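Local structure of fructose-bisphosphate aldolase class I (1W8S) at residues V59-I64 / V93-V98; P74-L79 / P140-S145; R232-R237 / K242-L247. The protein belongs to the class I aldolases of the DeoC/LacD family, a group of enzymes built on the TIM-barrel fold. The protein carries 2 engineered substitutions. All coordinates share one frame; numbering follows the deposited sequence.

Contact 1. Residues V59-I64 / V93-V98; sequences VFQRGI and VANCSV
Arg62 and Cys96 mark the closest backbone approach of these segments, with 6.6 Å between their CA atoms, in a TIM barrel where segment 59-64 turns from strand 57-60 into helix 62-68. The two backbones do not pair directly; the gap between them is spanned by side chains and one water. Gln61 occupies the N-cap position, and Arg62, in the first turn of the helix, has more surface buried here than any other residue. Its CG lies between the backbone N and the carbonyl carbon (chi1 67°), which sends the chain out along Asn95, the two side chains sliding past each other in opposite directions. CG of Arg62 comes within 3.4 Å of Asn95 OD1. Beyond it the chain bends at chi3, and Arg62 NH1 then donates to the carbonyl O of Asn95 over 2.9 Å. This bond is nearly straight, 164° at the hydrogen. It uses a lone pair in the carbonyl plane and lies almost within the guanidinium plane as well. Cys96, with SG anti to its backbone N, lays the sulfur over one face of the guanidinium, offset toward the rim. The same SG packs 3.9 Å from Arg62 CB. Arg62 NH2 forms a salt bridge with Glu100, the residue that also accepts a hydrogen bond from Ser97 OG; together with the bond to Asn95 O, it restrains the turn of the guanidinium. A second subunit packs nearby, its Lys131 against Arg62. The helix start is tied to the Asn95 amide by water 1: Arg62 N donates to the water over 2.7 Å, and the water lies 2.6 Å from Asn95 OD1, to which it may donate.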
loop_
_atom_site.group_PDB
_atom_site.type_symbol
_atom_site.label_atom_id
_atom_site.label_comp_id
_atom_site.label_asym_id
_atom_site.label_seq_id
_atom_site.Cartn_x
_atom_site.Cartn_y
_atom_site.Cartn_z
ATOM N N VAL E 59 -23.276 8.455 18.922
ATOM C CA VAL E 59 -22.187 8.070 18.034
ATOM C C VAL E 59 -22.169 9.089 16.880
ATOM O O VAL E 59 -23.160 9.201 16.155
ATOM C CB VAL E 59 -22.418 6.669 17.456
ATOM C CG1 VAL E 59 -21.284 6.252 16.552
ATOM C CG2 VAL E 59 -22.598 5.648 18.568
ATOM N N PHE E 60 -21.078 9.843 16.740
ATOM C CA PHE E 60 -20.916 10.834 15.666
ATOM C C PHE E 60 -19.627 10.519 14.872
ATOM O O PHE E 60 -18.653 10.049 15.446
ATOM C CB PHE E 60 -20.702 12.248 16.216
ATOM C CG PHE E 60 -21.926 12.933 16.818
ATOM C CD1 PHE E 60 -23.223 12.444 16.671
ATOM C CD2 PHE E 60 -21.748 14.139 17.495
ATOM C CE1 PHE E 60 -24.284 13.110 17.226
ATOM C CE2 PHE E 60 -22.806 14.824 18.037
ATOM C CZ PHE E 60 -24.083 14.309 17.907
ATOM N N GLN E 61 -19.635 10.843 13.580
ATOM C CA GLN E 61 -18.390 10.979 12.793
ATOM C C GLN E 61 -17.715 12.282 13.191
ATOM O O GLN E 61 -18.329 13.175 13.775
ATOM C CB GLN E 61 -18.676 11.008 11.291
ATOM C CG GLN E 61 -19.463 9.850 10.738
ATOM C CD GLN E 61 -18.631 8.628 10.491
ATOM O OE1 GLN E 61 -17.388 8.699 10.382
ATOM N NE2 GLN E 61 -19.309 7.495 10.366
ATOM N N ARG E 62 -16.442 12.403 12.847
ATOM C CA ARG E 62 -15.618 13.523 13.265
ATOM C C ARG E 62 -16.145 14.890 12.884
ATOM O O ARG E 62 -15.993 15.812 13.642
ATOM C CB ARG E 62 -14.203 13.391 12.710
ATOM C CG ARG E 62 -14.096 13.527 11.168
ATOM C CD ARG E 62 -12.655 13.698 10.647
ATOM N NE ARG E 62 -11.954 14.762 11.374
ATOM C CZ ARG E 62 -10.641 14.761 11.600
ATOM N NH1 ARG E 62 -9.863 13.807 11.092
ATOM N NH2 ARG E 62 -10.091 15.732 12.299
ATOM N N GLY E 63 -16.804 15.010 11.750
ATOM C CA GLY E 63 -17.238 16.326 11.276
ATOM C C GLY E 63 -18.417 16.849 12.093
ATOM O O GLY E 63 -18.502 18.027 12.405
ATOM N N ILE E 64 -19.353 15.951 12.394
ATOM C CA ILE E 64 -20.468 16.262 13.258
ATOM C C ILE E 64 -19.996 16.524 14.681
ATOM O O ILE E 64 -20.476 17.436 15.325
ATOM C CB ILE E 64 -21.520 15.107 13.258
ATOM C CG1 ILE E 64 -22.037 14.803 11.851
ATOM C CG2 ILE E 64 -22.662 15.399 14.235
ATOM C CD1 ILE E 64 -22.757 15.877 11.198
ATOM N N VAL E 93 -12.452 2.757 5.986
ATOM C CA VAL E 93 -11.169 3.175 6.555
ATOM C C VAL E 93 -11.325 4.390 7.469
ATOM O O VAL E 93 -12.266 5.165 7.350
ATOM C CB VAL E 93 -10.125 3.500 5.474
ATOM C CG1 VAL E 93 -9.862 2.326 4.598
ATOM C CG2 VAL E 93 -10.548 4.662 4.662
ATOM N N ALA E 94 -10.370 4.548 8.373
ATOM C CA ALA E 94 -10.410 5.630 9.328
ATOM C C ALA E 94 -10.286 6.956 8.638
ATOM O O ALA E 94 -9.449 7.131 7.751
ATOM C CB ALA E 94 -9.275 5.472 10.358
ATOM N N ASN E 95 -11.143 7.893 9.013
ATOM C CA ASN E 95 -11.021 9.279 8.567
ATOM C C ASN E 95 -10.597 10.199 9.714
ATOM O O ASN E 95 -10.575 11.438 9.562
ATOM C CB ASN E 95 -12.336 9.793 7.956
ATOM C CG ASN E 95 -13.486 9.705 8.892
ATOM O OD1 ASN E 95 -13.543 10.425 9.889
ATOM N ND2 ASN E 95 -14.428 8.824 8.587
ATOM N N CYS E 96 -10.296 9.594 10.851
ATOM C CA CYS E 96 -9.962 10.276 12.109
ATOM C C CYS E 96 -9.066 9.377 12.918
ATOM O O CYS E 96 -9.235 8.149 12.871
ATOM C CB CYS E 96 -11.241 10.538 12.904
ATOM S SG CYS E 96 -11.092 11.662 14.317
ATOM N N SER E 97 -8.154 9.978 13.688
ATOM C CA SER E 97 -7.293 9.256 14.631
ATOM C C SER E 97 -7.904 9.266 16.003
ATOM O O SER E 97 -8.779 10.110 16.315
ATOM C CB SER E 97 -5.924 9.904 14.739
ATOM O OG SER E 97 -5.979 11.236 15.181
ATOM N N VAL E 98 -7.450 8.352 16.845
ATOM C CA VAL E 98 -7.855 8.346 18.235
ATOM C C VAL E 98 -7.417 9.624 18.911
ATOM O O VAL E 98 -8.146 10.167 19.723
ATOM C CB VAL E 98 -7.252 7.133 18.961
ATOM C CG1 VAL E 98 -7.426 7.240 20.459
ATOM C CG2 VAL E 98 -7.875 5.853 18.398
HETATM O O HOH W 1 -15.156 10.192 11.933
#

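Contact 2. Residues P74-L79 / P140-S145; sequences PLILKL and PLVVES. Engineered in segment 140-145: Glu144 (natural residue Trp).
Lys78 and the engineered Glu144, which replaces a natural tryptophan, bury the most surface here, followed by Ile76, which meets Val142. The example illustrates how strands two places apart in a barrel meet through side chains that reach past the strand between them. Lys78 leaves its strand with CG anti to the backbone N (chi1 178°), and bends at chi2 and chi4 bring its amine end toward Glu144. The ion pair is long, 3.7 Å from Lys78 NZ to Glu144 OE2, and the modelled place of OE2 is doubtful because it sits too near the lysine chain. Each polar end has a partner outside the pair: Lys78 NZ donates to Asn80 O, while Glu144 OE2 is hydrogen-bonded to Thr112 OG1, a bond that shares the doubt over OE2. Nearer the start of the strands, Ile76 CG2 touches Val142 CG2 at 4.4 Å; this contact is apolar, and the two residues also have the closest CA atoms, 8.3 Å apart. Strand 108-113 lies between the pair in the sheet, parallel to both. Helix 4-12 packs against the apolar end, with Phe12 on Ile76 and Phe8 on Val142, while helix 120-137 covers Leu79 and Leu141.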
loop_
_atom_site.group_PDB
_atom_site.type_symbol
_atom_site.label_atom_id
_atom_site.label_comp_id
_atom_site.label_asym_id
_atom_site.label_seq_id
_atom_site.Cartn_x
_atom_site.Cartn_y
_atom_site.Cartn_z
ATOM N N PRO E 74 -22.271 11.815 26.712
ATOM C CA PRO E 74 -21.023 11.168 26.278
ATOM C C PRO E 74 -20.979 10.805 24.785
ATOM O O PRO E 74 -21.969 10.398 24.183
ATOM C CB PRO E 74 -20.958 9.913 27.134
ATOM C CG PRO E 74 -21.774 10.220 28.354
ATOM C CD PRO E 74 -22.834 11.182 27.921
ATOM N N LEU E 75 -19.807 10.962 24.194
ATOM C CA LEU E 75 -19.627 10.815 22.757
ATOM C C LEU E 75 -18.756 9.595 22.447
ATOM O O LEU E 75 -17.712 9.431 23.044
ATOM C CB LEU E 75 -18.957 12.066 22.214
ATOM C CG LEU E 75 -18.354 11.997 20.817
ATOM C CD1 LEU E 75 -19.429 11.816 19.780
ATOM C CD2 LEU E 75 -17.542 13.255 20.554
ATOM N N ILE E 76 -19.226 8.771 21.506
ATOM C CA ILE E 76 -18.458 7.731 20.866
ATOM C C ILE E 76 -18.160 8.268 19.476
ATOM O O ILE E 76 -19.080 8.536 18.695
ATOM C CB ILE E 76 -19.243 6.440 20.794
ATOM C CG1 ILE E 76 -19.671 6.013 22.199
ATOM C CG2 ILE E 76 -18.415 5.341 20.119
ATOM C CD1 ILE E 76 -20.460 4.703 22.247
ATOM N N LEU E 77 -16.881 8.500 19.199
ATOM C CA LEU E 77 -16.422 8.976 17.889
ATOM C C LEU E 77 -16.196 7.776 16.972
ATOM O O LEU E 77 -15.325 6.920 17.204
ATOM C CB LEU E 77 -15.177 9.813 18.048
ATOM C CG LEU E 77 -14.713 10.791 16.989
ATOM C CD1 LEU E 77 -14.793 10.232 15.612
ATOM C CD2 LEU E 77 -15.553 12.030 17.080
ATOM N N LYS E 78 -17.068 7.669 15.971
ATOM C CA LYS E 78 -17.009 6.656 14.937
ATOM C C LYS E 78 -15.893 7.026 13.968
ATOM O O LYS E 78 -15.996 8.038 13.270
ATOM C CB LYS E 78 -18.343 6.658 14.181
ATOM C CG LYS E 78 -18.442 5.675 13.023
ATOM C CD LYS E 78 -18.035 4.328 13.445
ATOM C CE LYS E 78 -18.356 3.257 12.388
ATOM N NZ LYS E 78 -18.304 3.727 11.024
ATOM N N LEU E 79 -14.810 6.258 13.982
ATOM C CA LEU E 79 -13.562 6.669 13.319
ATOM C C LEU E 79 -13.544 6.414 11.822
ATOM O O LEU E 79 -12.906 7.163 11.095
ATOM C CB LEU E 79 -12.318 5.995 13.929
ATOM C CG LEU E 79 -12.082 6.279 15.406
ATOM C CD1 LEU E 79 -11.112 5.246 15.935
ATOM C CD2 LEU E 79 -11.530 7.656 15.590
ATOM N N PRO E 140 -11.999 3.652 25.606
ATOM C CA PRO E 140 -12.555 2.356 25.205
ATOM C C PRO E 140 -12.823 2.254 23.712
ATOM O O PRO E 140 -13.240 3.215 23.126
ATOM C CB PRO E 140 -13.870 2.285 25.975
ATOM C CG PRO E 140 -13.659 3.185 27.143
ATOM C CD PRO E 140 -12.818 4.299 26.646
ATOM N N LEU E 141 -12.550 1.082 23.133
ATOM C CA LEU E 141 -12.809 0.774 21.745
ATOM C C LEU E 141 -14.064 -0.049 21.605
ATOM O O LEU E 141 -14.161 -1.131 22.194
ATOM C CB LEU E 141 -11.624 -0.009 21.189
ATOM C CG LEU E 141 -11.740 -0.572 19.786
ATOM C CD1 LEU E 141 -11.865 0.550 18.792
ATOM C CD2 LEU E 141 -10.530 -1.493 19.528
ATOM N N VAL E 142 -15.012 0.471 20.830
ATOM C CA VAL E 142 -16.232 -0.250 20.464
ATOM C C VAL E 142 -16.039 -0.743 19.044
ATOM O O VAL E 142 -15.868 0.078 18.121
ATOM C CB VAL E 142 -17.499 0.643 20.534
ATOM C CG1 VAL E 142 -18.789 -0.233 20.293
ATOM C CG2 VAL E 142 -17.552 1.406 21.820
ATOM N N VAL E 143 -16.010 -2.061 18.867
ATOM C CA VAL E 143 -15.888 -2.635 17.547
ATOM C C VAL E 143 -17.299 -2.980 17.102
ATOM O O VAL E 143 -18.024 -3.720 17.792
ATOM C CB VAL E 143 -15.039 -3.890 17.533
ATOM C CG1 VAL E 143 -15.094 -4.621 16.145
ATOM C CG2 VAL E 143 -13.601 -3.577 17.985
ATOM N N GLU E 144 -17.645 -2.449 15.944
ATOM C CA GLU E 144 -18.920 -2.670 15.263
ATOM C C GLU E 144 -18.636 -3.769 14.250
ATOM O O GLU E 144 -17.967 -3.541 13.259
ATOM C CB GLU E 144 -19.374 -1.329 14.642
ATOM C CG GLU E 144 -19.020 -0.164 15.590
ATOM C CD GLU E 144 -19.285 1.254 15.077
ATOM O OE1 GLU E 144 -19.922 2.081 15.819
ATOM O OE2 GLU E 144 -18.776 1.571 13.962
ATOM N N SER E 145 -19.070 -4.986 14.564
ATOM C CA SER E 145 -18.665 -6.180 13.831
ATOM C C SER E 145 -19.822 -6.678 12.994
ATOM O O SER E 145 -20.801 -7.257 13.541
ATOM C CB SER E 145 -18.247 -7.257 14.825
ATOM O OG SER E 145 -17.614 -8.360 14.173
#

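Contact 3. Residues R232-R237 / K242-L247; sequences RNVWQR and KFARAL. With FBP (1,6-di-O-phosphono-beta-D-fructofuranose), chain O.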
loop_
_atom_site.group_PDB
_atom_site.type_symbol
_atom_site.label_atom_id
_atom_site.label_comp_id
_atom_site.label_asym_id
_atom_site.label_seq_id
_atom_site.Cartn_x
_atom_site.Cartn_y
_atom_site.Cartn_z
ATOM N N ARG E 232 -32.245 4.693 13.518
ATOM C CA ARG E 232 -33.479 4.880 12.749
ATOM C C ARG E 232 -34.740 4.617 13.548
ATOM O O ARG E 232 -35.715 5.358 13.437
ATOM C CB ARG E 232 -33.468 3.999 11.496
ATOM C CG ARG E 232 -32.385 4.422 10.480
ATOM C CD ARG E 232 -32.171 3.398 9.384
ATOM N NE ARG E 232 -31.234 2.400 9.881
ATOM C CZ ARG E 232 -30.788 1.395 9.187
ATOM N NH1 ARG E 232 -31.166 1.229 7.934
ATOM N NH2 ARG E 232 -29.947 0.546 9.752
ATOM N N ASN E 233 -34.742 3.563 14.365
ATOM C CA ASN E 233 -35.957 3.223 15.129
ATOM C C ASN E 233 -36.302 4.238 16.222
ATOM O O ASN E 233 -37.378 4.166 16.806
ATOM C CB ASN E 233 -35.865 1.818 15.716
ATOM C CG ASN E 233 -36.326 0.774 14.753
ATOM O OD1 ASN E 233 -37.529 0.680 14.459
ATOM N ND2 ASN E 233 -35.383 0.036 14.182
ATOM N N VAL E 234 -35.401 5.177 16.493
ATOM C CA VAL E 234 -35.732 6.366 17.258
ATOM C C VAL E 234 -35.946 7.579 16.328
ATOM O O VAL E 234 -37.049 8.079 16.236
ATOM C CB VAL E 234 -34.689 6.652 18.374
ATOM C CG1 VAL E 234 -34.958 7.985 19.069
ATOM C CG2 VAL E 234 -34.736 5.529 19.413
ATOM N N TRP E 235 -34.913 8.056 15.638
ATOM C CA TRP E 235 -35.044 9.367 14.970
ATOM C C TRP E 235 -35.710 9.388 13.605
ATOM O O TRP E 235 -35.998 10.474 13.098
ATOM C CB TRP E 235 -33.738 10.166 14.967
ATOM C CG TRP E 235 -32.559 9.453 14.490
ATOM C CD1 TRP E 235 -31.494 9.043 15.229
ATOM C CD2 TRP E 235 -32.276 9.084 13.144
ATOM N NE1 TRP E 235 -30.564 8.425 14.423
ATOM C CE2 TRP E 235 -31.020 8.445 13.136
ATOM C CE3 TRP E 235 -32.964 9.212 11.934
ATOM C CZ2 TRP E 235 -30.461 7.924 11.987
ATOM C CZ3 TRP E 235 -32.370 8.722 10.785
ATOM C CH2 TRP E 235 -31.161 8.076 10.825
ATOM N N GLN E 236 -36.000 8.227 13.018
ATOM C CA GLN E 236 -36.884 8.207 11.836
ATOM C C GLN E 236 -38.369 8.261 12.211
ATOM O O GLN E 236 -39.215 8.278 11.314
ATOM C CB GLN E 236 -36.663 6.979 10.943
ATOM C CG GLN E 236 -35.482 7.079 10.008
ATOM C CD GLN E 236 -35.515 6.030 8.882
ATOM O OE1 GLN E 236 -35.727 4.839 9.124
ATOM N NE2 GLN E 236 -35.282 6.484 7.658
ATOM N N ARG E 237 -38.685 8.256 13.512
ATOM C CA ARG E 237 -40.067 8.395 13.984
ATOM C C ARG E 237 -40.416 9.843 14.300
ATOM O O ARG E 237 -39.639 10.547 14.915
ATOM C CB ARG E 237 -40.299 7.540 15.222
ATOM C CG ARG E 237 -39.963 6.104 14.986
ATOM C CD ARG E 237 -40.226 5.204 16.167
ATOM N NE ARG E 237 -39.919 3.802 15.851
ATOM C CZ ARG E 237 -40.647 3.050 15.045
ATOM N NH1 ARG E 237 -41.735 3.541 14.481
ATOM N NH2 ARG E 237 -40.288 1.790 14.796
ATOM N N LYS E 242 -41.141 10.399 22.487
ATOM C CA LYS E 242 -42.066 9.492 23.185
ATOM C C LYS E 242 -41.564 8.051 23.141
ATOM O O LYS E 242 -41.467 7.382 24.163
ATOM C CB LYS E 242 -43.475 9.567 22.577
ATOM C CG LYS E 242 -44.549 8.771 23.344
ATOM C CD LYS E 242 -45.954 8.922 22.728
ATOM C CE LYS E 242 -47.022 8.272 23.611
ATOM N NZ LYS E 242 -47.844 9.282 24.356
ATOM N N PHE E 243 -41.200 7.598 21.947
ATOM C CA PHE E 243 -40.724 6.241 21.781
ATOM C C PHE E 243 -39.365 6.020 22.430
ATOM O O PHE E 243 -39.116 4.968 23.012
ATOM C CB PHE E 243 -40.688 5.853 20.308
ATOM C CG PHE E 243 -40.389 4.411 20.089
ATOM C CD1 PHE E 243 -41.154 3.427 20.712
ATOM C CD2 PHE E 243 -39.342 4.026 19.286
ATOM C CE1 PHE E 243 -40.866 2.098 20.523
ATOM C CE2 PHE E 243 -39.060 2.697 19.090
ATOM C CZ PHE E 243 -39.828 1.733 19.713
ATOM N N ALA E 244 -38.495 7.019 22.361
ATOM C CA ALA E 244 -37.177 6.945 23.003
ATOM C C ALA E 244 -37.329 6.744 24.516
ATOM O O ALA E 244 -36.684 5.893 25.102
ATOM C CB ALA E 244 -36.366 8.203 22.708
ATOM N N ARG E 245 -38.226 7.496 25.123
ATOM C CA ARG E 245 -38.503 7.348 26.557
ATOM C C ARG E 245 -39.089 5.964 26.881
ATOM O O ARG E 245 -38.773 5.392 27.911
ATOM C CB ARG E 245 -39.439 8.454 27.039
ATOM C CG ARG E 245 -38.844 9.866 26.908
ATOM C CD ARG E 245 -39.171 10.806 28.047
ATOM N NE ARG E 245 -39.712 12.098 27.614
ATOM C CZ ARG E 245 -39.216 13.314 27.912
ATOM N NH1 ARG E 245 -38.113 13.471 28.633
ATOM N NH2 ARG E 245 -39.840 14.400 27.471
ATOM N N ALA E 246 -39.925 5.423 25.998
ATOM C CA ALA E 246 -40.421 4.052 26.173
ATOM C C ALA E 246 -39.270 3.037 26.161
ATOM O O ALA E 246 -39.262 2.097 26.931
ATOM C CB ALA E 246 -41.449 3.707 25.105
ATOM N N LEU E 247 -38.287 3.246 25.291
ATOM C CA LEU E 247 -37.110 2.383 25.227
ATOM C C LEU E 247 -36.267 2.496 26.477
ATOM O O LEU E 247 -35.751 1.503 26.950
ATOM C CB LEU E 247 -36.243 2.748 24.016
ATOM C CG LEU E 247 -36.780 2.275 22.673
ATOM C CD1 LEU E 247 -36.072 2.987 21.511
ATOM C CD2 LEU E 247 -36.617 0.784 22.544
HETATM P P1 FBP O . -29.576 1.843 13.308
HETATM O O1P FBP O . -30.241 2.905 12.523
HETATM O O2P FBP O . -30.264 1.487 14.661
HETATM O O3P FBP O . -29.409 0.526 12.542
HETATM O O1 FBP O . -28.128 2.400 13.671
HETATM C C1 FBP O . -27.174 1.585 14.318
HETATM C C2 FBP O . -26.035 1.272 13.337
HETATM O O2 FBP O . -25.086 0.374 13.954
HETATM C C3 FBP O . -25.293 2.514 12.825
HETATM O O3 FBP O . -24.343 3.058 13.727
HETATM C C4 FBP O . -24.664 1.962 11.546
HETATM O O4 FBP O . -24.325 2.933 10.572
HETATM C C5 FBP O . -25.784 1.074 11.022
HETATM O O5 FBP O . -26.518 0.609 12.168
HETATM C C6 FBP O . -25.214 -0.085 10.212
HETATM O O6 FBP O . -26.275 -0.941 9.828
HETATM P P2 FBP O . -26.533 -1.306 8.272
HETATM O O4P FBP O . -28.030 -1.395 8.096
HETATM O O5P FBP O . -25.850 -0.268 7.380
HETATM O O6P FBP O . -26.038 -2.732 7.966
#
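Val234 has CG1 anti to its backbone N (chi1 174°), which directs one methyl to Ala244 and the other to Leu247; Phe243, with CG likewise anti to N (chi1 -172°), swings its ring back to Asn233 and Arg237. Val234 CG1 meets Ala244 CB at 3.9 Å, and Val234 CG2 meets Leu247 CD1 at 3.6 Å. The carbonyl O of Asn233 approaches the edge of the Phe243 ring, 3.2 Å from CD2. That oxygen is also held by Arg237, which grips Asn233 side-on: Arg237 NE bonds to Asn233 O and NH2 to Asn233 OD1, an amide oxygen that accepts from Thr207 N too. Arg237 CD lies 3.4 Å from Phe243 CD2, with the guanidinium and ring planes 74° apart. At the start of the short helix, Arg232 binds FBP: its backbone N and NE both donate to O1P over 2.9 Å, and NH2 reaches O3P of the same phosphate and O4P of the other. Helix 232-235 follows strand 227-230, as in the phosphate-binding element of many TIM barrels. Helix 210-222 flanks Asn233 and Phe243, while helix 43-53 and strand 18-22 close on Val234.

In the fold
From the N terminus, contact 1 opens at strand 57-60 and contact 2 at strand 75-81. Contact 1 closes at 93-98, before contact 2 closes at 140-145, so their loops cross. The two share a sheet and touch: Phe60 O and Lys78 N, and Asn95 N and Leu79 O, probably form hydrogen bonds, which makes strand 75-81 the common element. Contact 1 ties a helix start to the loop after strand 93-94, whereas contact 2 reaches past strand 108-113 to the strand two places along. Contact 3 comes in series, a short loop near the C-terminal end joining helices 232-235 and 240-253; its centre is about 25 Å from that of contact 1.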